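Local coordinates for protein collagen adhesin (PDB 2F68) that binds collagen on the surface of Staphylococcus aureus, probably by closing its two Ig-like extracellular domains around the collagen rod, at residues G66-V80 with A83-K97. Numbering follows the deposited sequence.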
ATOM      1  N   GLY A  66       5.443   7.521   2.507  1.00 21.67           N
ATOM      2  CA  GLY A  66       5.496   6.785   3.767  1.00 21.74           C
ATOM      3  C   GLY A  66       4.161   6.160   4.116  1.00 21.62           C
ATOM      4  O   GLY A  66       3.146   6.854   4.196  1.00 21.26           O
ATOM      5  N   TYR A  67       4.164   4.845   4.323  1.00 22.53           N
ATOM      6  CA  TYR A  67       2.953   4.117   4.696  1.00 23.29           C
ATOM      7  C   TYR A  67       2.477   4.530   6.087  1.00 24.37           C
ATOM      8  O   TYR A  67       3.242   4.481   7.055  1.00 24.35           O
ATOM      9  CB  TYR A  67       3.185   2.605   4.627  1.00 23.28           C
ATOM     10  CG  TYR A  67       3.368   2.069   3.222  1.00 24.09           C
ATOM     11  CD1 TYR A  67       4.642   1.869   2.692  1.00 23.97           C
ATOM     12  CD2 TYR A  67       2.266   1.757   2.426  1.00 23.59           C
ATOM     13  CE1 TYR A  67       4.814   1.373   1.401  1.00 24.69           C
ATOM     14  CE2 TYR A  67       2.427   1.261   1.136  1.00 23.59           C
ATOM     15  CZ  TYR A  67       3.703   1.072   0.630  1.00 24.72           C
ATOM     16  OH  TYR A  67       3.865   0.582  -0.646  1.00 25.80           O
ATOM     17  N   SER A  68       1.213   4.940   6.168  1.00 25.54           N
ATOM     18  CA  SER A  68       0.633   5.510   7.388  1.00 26.09           C
ATOM     19  C   SER A  68       0.640   4.542   8.573  1.00 26.24           C
ATOM     20  O   SER A  68      -0.112   3.566   8.593  1.00 25.84           O
ATOM     21  CB  SER A  68      -0.785   6.022   7.121  1.00 25.54           C
ATOM     22  OG  SER A  68      -0.784   7.049   6.146  1.00 30.84           O
ATOM     23  N   LYS A  69       1.498   4.824   9.550  1.00 25.87           N
ATOM     24  CA  LYS A  69       1.616   4.005  10.758  1.00 25.84           C
ATOM     25  C   LYS A  69       1.860   4.854  12.004  1.00 25.78           C
ATOM     26  O   LYS A  69       2.490   5.912  11.934  1.00 23.24           O
ATOM     27  CB  LYS A  69       2.737   2.968  10.605  1.00 25.54           C
ATOM     28  CG  LYS A  69       2.360   1.721   9.805  1.00 29.84           C
ATOM     29  CD  LYS A  69       1.519   0.750  10.626  1.00 32.99           C
ATOM     30  CE  LYS A  69       1.148  -0.480   9.814  1.00 31.81           C
ATOM     31  NZ  LYS A  69       0.324  -1.437  10.602  1.00 34.07           N
ATOM     32  N   THR A  70       1.353   4.377  13.139  1.00 25.32           N
ATOM     33  CA  THR A  70       1.562   5.031  14.429  1.00 26.87           C
ATOM     34  C   THR A  70       2.108   4.023  15.443  1.00 27.66           C
ATOM     35  O   THR A  70       1.378   3.150  15.922  1.00 26.14           O
ATOM     36  CB  THR A  70       0.262   5.688  14.957  1.00 27.63           C
ATOM     37  OG1 THR A  70      -0.335   6.479  13.922  1.00 28.06           O
ATOM     38  CG2 THR A  70       0.553   6.577  16.162  1.00 27.46           C
ATOM     39  N   VAL A  71       3.397   4.147  15.754  1.00 27.45           N
ATOM     40  CA  VAL A  71       4.081   3.218  16.656  1.00 28.88           C
ATOM     41  C   VAL A  71       4.560   3.940  17.921  1.00 28.93           C
ATOM     42  O   VAL A  71       5.312   4.911  17.831  1.00 27.93           O
ATOM     43  CB  VAL A  71       5.277   2.511  15.958  1.00 29.06           C
ATOM     44  CG1 VAL A  71       5.878   1.437  16.860  1.00 29.82           C
ATOM     45  CG2 VAL A  71       4.847   1.899  14.631  1.00 33.11           C
ATOM     46  N   PRO A  72       4.119   3.469  19.104  1.00 30.09           N
ATOM     47  CA  PRO A  72       4.517   4.096  20.366  1.00 29.40           C
ATOM     48  C   PRO A  72       5.949   3.762  20.792  1.00 28.97           C
ATOM     49  O   PRO A  72       6.450   2.673  20.499  1.00 26.99           O
ATOM     50  CB  PRO A  72       3.517   3.519  21.371  1.00 29.09           C
ATOM     51  CG  PRO A  72       3.144   2.195  20.812  1.00 31.14           C
ATOM     52  CD  PRO A  72       3.206   2.329  19.316  1.00 29.58           C
ATOM     53  N   LEU A  73       6.590   4.709  21.472  1.00 29.66           N
ATOM     54  CA  LEU A  73       7.919   4.514  22.044  1.00 30.53           C
ATOM     55  C   LEU A  73       7.770   4.237  23.538  1.00 31.08           C
ATOM     56  O   LEU A  73       7.337   5.108  24.295  1.00 29.30           O
ATOM     57  CB  LEU A  73       8.798   5.755  21.814  1.00 30.07           C
ATOM     58  CG  LEU A  73       9.486   6.057  20.470  1.00 32.17           C
ATOM     59  CD1 LEU A  73      10.574   5.032  20.154  1.00 31.99           C
ATOM     60  CD2 LEU A  73       8.511   6.187  19.306  1.00 33.14           C
ATOM     61  N   THR A  74       8.120   3.022  23.956  1.00 33.12           N
ATOM     62  CA  THR A  74       7.858   2.574  25.327  1.00 35.77           C
ATOM     63  C   THR A  74       9.109   2.180  26.111  1.00 36.86           C
ATOM     64  O   THR A  74      10.008   1.521  25.582  1.00 36.63           O
ATOM     65  CB  THR A  74       6.855   1.395  25.363  1.00 36.49           C
ATOM     66  OG1 THR A  74       7.282   0.369  24.457  1.00 38.99           O
ATOM     67  CG2 THR A  74       5.454   1.859  24.980  1.00 36.01           C
ATOM     68  N   VAL A  75       9.150   2.599  27.376  1.00 38.69           N
ATOM     69  CA  VAL A  75      10.186   2.184  28.323  1.00 41.14           C
ATOM     70  C   VAL A  75       9.516   1.604  29.569  1.00 42.33           C
ATOM     71  O   VAL A  75       8.803   2.315  30.286  1.00 41.40           O
ATOM     72  CB  VAL A  75      11.128   3.356  28.723  1.00 41.82           C
ATOM     73  CG1 VAL A  75      12.131   2.909  29.783  1.00 42.66           C
ATOM     74  CG2 VAL A  75      11.862   3.902  27.508  1.00 42.41           C
ATOM     75  N   LYS A  76       9.747   0.312  29.806  1.00 44.39           N
ATOM     76  CA  LYS A  76       9.181  -0.425  30.946  1.00 46.53           C
ATOM     77  C   LYS A  76       7.652  -0.280  31.051  1.00 46.87           C
ATOM     78  O   LYS A  76       7.107  -0.034  32.130  1.00 47.48           O
ATOM     79  CB  LYS A  76       9.881  -0.026  32.258  1.00 47.14           C
ATOM     80  CG  LYS A  76       9.858  -1.092  33.354  1.00 49.92           C
ATOM     81  CD  LYS A  76      10.888  -2.189  33.107  1.00 52.19           C
ATOM     82  CE  LYS A  76      10.855  -3.234  34.211  1.00 51.34           C
ATOM     83  NZ  LYS A  76      11.858  -4.311  33.985  1.00 52.29           N
ATOM     84  N   GLY A  77       6.975  -0.428  29.914  1.00 47.01           N
ATOM     85  CA  GLY A  77       5.516  -0.348  29.852  1.00 46.58           C
ATOM     86  C   GLY A  77       4.949   1.057  29.750  1.00 45.95           C
ATOM     87  O   GLY A  77       3.757   1.231  29.487  1.00 46.64           O
ATOM     88  N   GLU A  78       5.802   2.059  29.957  1.00 44.80           N
ATOM     89  CA  GLU A  78       5.385   3.459  29.933  1.00 43.40           C
ATOM     90  C   GLU A  78       5.722   4.109  28.593  1.00 41.37           C
ATOM     91  O   GLU A  78       6.875   4.095  28.160  1.00 40.90           O
ATOM     92  CB  GLU A  78       6.046   4.230  31.083  1.00 43.94           C
ATOM     93  CG  GLU A  78       5.382   5.563  31.427  1.00 48.19           C
ATOM     94  CD  GLU A  78       4.251   5.430  32.436  1.00 51.93           C
ATOM     95  OE1 GLU A  78       3.378   4.551  32.265  1.00 54.56           O
ATOM     96  OE2 GLU A  78       4.229   6.221  33.403  1.00 52.75           O
ATOM     97  N   GLN A  79       4.704   4.676  27.946  1.00 39.18           N
ATOM     98  CA  GLN A  79       4.876   5.356  26.664  1.00 36.75           C
ATOM     99  C   GLN A  79       5.534   6.720  26.864  1.00 34.95           C
ATOM    100  O   GLN A  79       4.982   7.595  27.536  1.00 33.44           O
ATOM    101  CB  GLN A  79       3.530   5.500  25.943  1.00 37.48           C
ATOM    102  CG  GLN A  79       3.640   5.930  24.480  1.00 37.45           C
ATOM    103  CD  GLN A  79       2.291   6.046  23.790  1.00 40.29           C
ATOM    104  OE1 GLN A  79       1.414   5.195  23.957  1.00 40.72           O
ATOM    105  NE2 GLN A  79       2.122   7.101  23.001  1.00 40.73           N
ATOM    106  N   VAL A  80       6.719   6.885  26.280  1.00 32.45           N
ATOM    107  CA  VAL A  80       7.500   8.118  26.421  1.00 30.88           C
ATOM    108  C   VAL A  80       7.546   8.941  25.129  1.00 30.55           C
ATOM    109  O   VAL A  80       7.897  10.123  25.150  1.00 28.79           O
ATOM    110  CB  VAL A  80       8.944   7.841  26.931  1.00 31.71           C
ATOM    111  CG1 VAL A  80       8.917   7.273  28.345  1.00 30.87           C
ATOM    112  CG2 VAL A  80       9.700   6.908  25.986  1.00 29.94           C
ATOM    113  N   ALA A  83       5.829   7.507  17.243  1.00 25.07           N
ATOM    114  CA  ALA A  83       6.304   7.558  15.864  1.00 24.22           C
ATOM    115  C   ALA A  83       5.129   7.637  14.894  1.00 24.07           C
ATOM    116  O   ALA A  83       4.403   6.660  14.704  1.00 24.53           O
ATOM    117  CB  ALA A  83       7.175   6.345  15.554  1.00 23.43           C
ATOM    118  N   VAL A  84       4.945   8.809  14.290  1.00 23.09           N
ATOM    119  CA  VAL A  84       3.860   9.028  13.337  1.00 23.96           C
ATOM    120  C   VAL A  84       4.415   9.140  11.917  1.00 23.87           C
ATOM    121  O   VAL A  84       5.137  10.086  11.592  1.00 24.12           O
ATOM    122  CB  VAL A  84       3.015  10.283  13.694  1.00 24.04           C
ATOM    123  CG1 VAL A  84       1.890  10.488  12.684  1.00 23.16           C
ATOM    124  CG2 VAL A  84       2.444  10.164  15.103  1.00 26.38           C
ATOM    125  N   ILE A  85       4.076   8.158  11.084  1.00 23.22           N
ATOM    126  CA  ILE A  85       4.524   8.125   9.693  1.00 22.65           C
ATOM    127  C   ILE A  85       3.368   8.495   8.762  1.00 22.69           C
ATOM    128  O   ILE A  85       2.285   7.913   8.839  1.00 20.87           O
ATOM    129  CB  ILE A  85       5.124   6.740   9.296  1.00 21.82           C
ATOM    130  CG1 ILE A  85       6.258   6.331  10.243  1.00 22.18           C
ATOM    131  CG2 ILE A  85       5.639   6.756   7.861  1.00 22.92           C
ATOM    132  CD1 ILE A  85       5.834   5.414  11.379  1.00 24.35           C
ATOM    133  N   THR A  86       3.610   9.482   7.901  1.00 21.46           N
ATOM    134  CA  THR A  86       2.630   9.937   6.914  1.00 21.19           C
ATOM    135  C   THR A  86       3.245   9.907   5.507  1.00 21.65           C
ATOM    136  O   THR A  86       4.472   9.911   5.376  1.00 20.25           O
ATOM    137  CB  THR A  86       2.109  11.363   7.236  1.00 22.34           C
ATOM    138  OG1 THR A  86       3.215  12.252   7.439  1.00 22.44           O
ATOM    139  CG2 THR A  86       1.228  11.355   8.480  1.00 23.06           C
ATOM    140  N   PRO A  87       2.400   9.869   4.453  1.00 21.12           N
ATOM    141  CA  PRO A  87       2.867   9.842   3.057  1.00 21.60           C
ATOM    142  C   PRO A  87       3.839  10.960   2.661  1.00 21.17           C
ATOM    143  O   PRO A  87       4.502  10.854   1.626  1.00 21.75           O
ATOM    144  CB  PRO A  87       1.570   9.976   2.253  1.00 22.62           C
ATOM    145  CG  PRO A  87       0.530   9.415   3.137  1.00 20.34           C
ATOM    146  CD  PRO A  87       0.926   9.816   4.523  1.00 21.84           C
ATOM    147  N   ASP A  88       3.924  12.011   3.475  1.00 20.91           N
ATOM    148  CA  ASP A  88       4.778  13.159   3.169  1.00 20.78           C
ATOM    149  C   ASP A  88       5.877  13.418   4.204  1.00 20.42           C
ATOM    150  O   ASP A  88       6.768  14.239   3.971  1.00 20.63           O
ATOM    151  CB  ASP A  88       3.927  14.421   2.967  1.00 22.00           C
ATOM    152  CG  ASP A  88       3.021  14.333   1.746  1.00 22.40           C
ATOM    153  OD1 ASP A  88       3.344  13.584   0.798  1.00 22.73           O
ATOM    154  OD2 ASP A  88       1.980  15.025   1.733  1.00 26.88           O
ATOM    155  N   GLY A  89       5.819  12.718   5.336  1.00 19.13           N
ATOM    156  CA  GLY A  89       6.821  12.878   6.392  1.00 20.94           C
ATOM    157  C   GLY A  89       6.664  11.941   7.574  1.00 21.58           C
ATOM    158  O   GLY A  89       5.605  11.347   7.775  1.00 20.77           O
ATOM    159  N   ALA A  90       7.734  11.811   8.358  1.00 20.34           N
ATOM    160  CA  ALA A  90       7.724  11.007   9.577  1.00 21.05           C
ATOM    161  C   ALA A  90       8.192  11.845  10.763  1.00 21.06           C
ATOM    162  O   ALA A  90       9.228  12.511  10.692  1.00 21.69           O
ATOM    163  CB  ALA A  90       8.597   9.772   9.411  1.00 19.83           C
ATOM    164  N   THR A  91       7.424  11.810  11.851  1.00 21.61           N
ATOM    165  CA  THR A  91       7.698  12.648  13.018  1.00 23.08           C
ATOM    166  C   THR A  91       7.759  11.834  14.313  1.00 22.98           C
ATOM    167  O   THR A  91       6.857  11.045  14.608  1.00 23.41           O
ATOM    168  CB  THR A  91       6.654  13.787  13.155  1.00 24.16           C
ATOM    169  OG1 THR A  91       6.432  14.395  11.876  1.00 23.00           O
ATOM    170  CG2 THR A  91       7.131  14.851  14.140  1.00 26.93           C
ATOM    171  N   ILE A  92       8.834  12.037  15.072  1.00 22.55           N
ATOM    172  CA  ILE A  92       9.013  11.409  16.381  1.00 23.76           C
ATOM    173  C   ILE A  92       8.804  12.455  17.471  1.00 24.63           C
ATOM    174  O   ILE A  92       9.636  13.347  17.651  1.00 23.60           O
ATOM    175  CB  ILE A  92      10.431  10.780  16.534  1.00 24.75           C
ATOM    176  CG1 ILE A  92      10.788   9.892  15.326  1.00 27.96           C
ATOM    177  CG2 ILE A  92      10.562  10.030  17.872  1.00 23.64           C
ATOM    178  CD1 ILE A  92       9.899   8.655  15.133  1.00 36.44           C
ATOM    179  N   THR A  93       7.692  12.342  18.195  1.00 24.78           N
ATOM    180  CA  THR A  93       7.340  13.313  19.231  1.00 25.58           C
ATOM    181  C   THR A  93       7.462  12.706  20.629  1.00 26.44           C
ATOM    182  O   THR A  93       6.912  11.636  20.900  1.00 27.44           O
ATOM    183  CB  THR A  93       5.913  13.877  19.020  1.00 27.01           C
ATOM    184  OG1 THR A  93       5.733  14.231  17.643  1.00 29.10           O
ATOM    185  CG2 THR A  93       5.680  15.111  19.888  1.00 29.31           C
ATOM    186  N   PHE A  94       8.187  13.401  21.504  1.00 25.55           N
ATOM    187  CA  PHE A  94       8.397  12.958  22.881  1.00 26.07           C
ATOM    188  C   PHE A  94       7.495  13.719  23.850  1.00 27.12           C
ATOM    189  O   PHE A  94       7.298  14.929  23.707  1.00 27.38           O
ATOM    190  CB  PHE A  94       9.863  13.142  23.291  1.00 26.01           C
ATOM    191  CG  PHE A  94      10.838  12.380  22.437  1.00 23.25           C
ATOM    192  CD1 PHE A  94      11.421  12.976  21.321  1.00 21.23           C
ATOM    193  CD2 PHE A  94      11.183  11.068  22.751  1.00 22.53           C
ATOM    194  CE1 PHE A  94      12.326  12.277  20.529  1.00 19.57           C
ATOM    195  CE2 PHE A  94      12.087  10.361  21.964  1.00 21.72           C
ATOM    196  CZ  PHE A  94      12.659  10.967  20.851  1.00 22.34           C
ATOM    197  N   ASN A  95       6.954  13.004  24.834  1.00 28.48           N
ATOM    198  CA  ASN A  95       6.120  13.613  25.872  1.00 29.94           C
ATOM    199  C   ASN A  95       6.894  13.887  27.169  1.00 31.32           C
ATOM    200  O   ASN A  95       8.125  13.855  27.178  1.00 31.48           O
ATOM    201  CB  ASN A  95       4.855  12.775  26.127  1.00 29.55           C
ATOM    202  CG  ASN A  95       5.159  11.311  26.403  1.00 29.32           C
ATOM    203  OD1 ASN A  95       5.935  10.980  27.300  1.00 31.85           O
ATOM    204  ND2 ASN A  95       4.532  10.426  25.638  1.00 31.20           N
ATOM    205  N   ASP A  96       6.166  14.160  28.252  1.00 32.41           N
ATOM    206  CA  ASP A  96       6.771  14.525  29.539  1.00 33.20           C
ATOM    207  C   ASP A  96       7.474  13.365  30.254  1.00 32.99           C
ATOM    208  O   ASP A  96       8.290  13.589  31.152  1.00 33.37           O
ATOM    209  CB  ASP A  96       5.727  15.171  30.462  1.00 34.04           C
ATOM    210  CG  ASP A  96       4.534  14.267  30.730  1.00 37.84           C
ATOM    211  OD1 ASP A  96       4.681  13.276  31.478  1.00 43.34           O
ATOM    212  OD2 ASP A  96       3.439  14.559  30.205  1.00 46.36           O
ATOM    213  N   LYS A  97       7.156  12.138  29.849  1.00 33.13           N
ATOM    214  CA  LYS A  97       7.700  10.934  30.484  1.00 32.91           C
ATOM    215  C   LYS A  97       9.147  10.628  30.074  1.00 32.31           C
ATOM    216  O   LYS A  97       9.784   9.745  30.652  1.00 30.52           O
ATOM    217  CB  LYS A  97       6.802   9.721  30.201  1.00 33.61           C
ATOM    218  CG  LYS A  97       5.371   9.837  30.725  1.00 36.23           C
ATOM    219  CD  LYS A  97       5.278   9.517  32.214  1.00 43.40           C
ATOM    220  CE  LYS A  97       3.842   9.593  32.716  1.00 45.89           C
ATOM    221  NZ  LYS A  97       2.981   8.506  32.166  1.00 47.42           N
TER
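Ile85 sets its CG1 branch anti to its own carbonyl carbon (chi1 -55°). An unusual chi2 of 96° then lays CD1 beside Lys69. Ile85 CD1 is 4.0 Å from Lys69 CB. Its other branch, CG2, goes to the backbone just before Lys69, 3.4 Å from Tyr67 O. The contact belongs to two consecutive beta hairpins in the Ig-like N-terminal region of the adhesin. Strand 78-86 is shared by both and runs between strands 62-75 and 89-94.

Lys69 and Ile85 form an antiparallel hydrogen-bonded pair. The bond from Ile85 N to Lys69 O is short and nearly straight (2.9 Å, 174°). The return bond from Lys69 N to Ile85 O is longer and more bent. Val71 and Ala83 make the next hydrogen-bonded pair. Between them, Thr70 and Val84 pair without backbone bonds, their CG2 methyls side by side on one face. Lys69, Val71, Ala83 and Ile85 occupy the opposite face, where Ile85 also packs on Phe110. Leu73 CD2 reaches Ala83 CB at 4.0 Å. Lys69, Val71 and Leu73 touch Ala300, Ala302 and Ile304 of strand 300-307, consistent with the C-terminal latch of the collagen hug model. Ser68 OG brushes the Pro87 ring but bonds to Pro161 O.

Past strand 89-94 the chain stays beside strand 78-86. Asn95 N donates to Val80 O at 3.0 Å. Asn95 OD1 accepts from Lys97 N in the carbonyl plane, on a lone pair, closing an Asx turn. Lys97 CB meets Val80 CG1 at 3.7 Å. The bent Lys97 and Glu78 side chains cross at about a right angle. Their salt bridge, a weak hydrogen bond, joins Lys97 NZ to Glu78 OE2 at 2.9 Å. Glu78 OE1 stays 4.0 Å from Lys97 NZ.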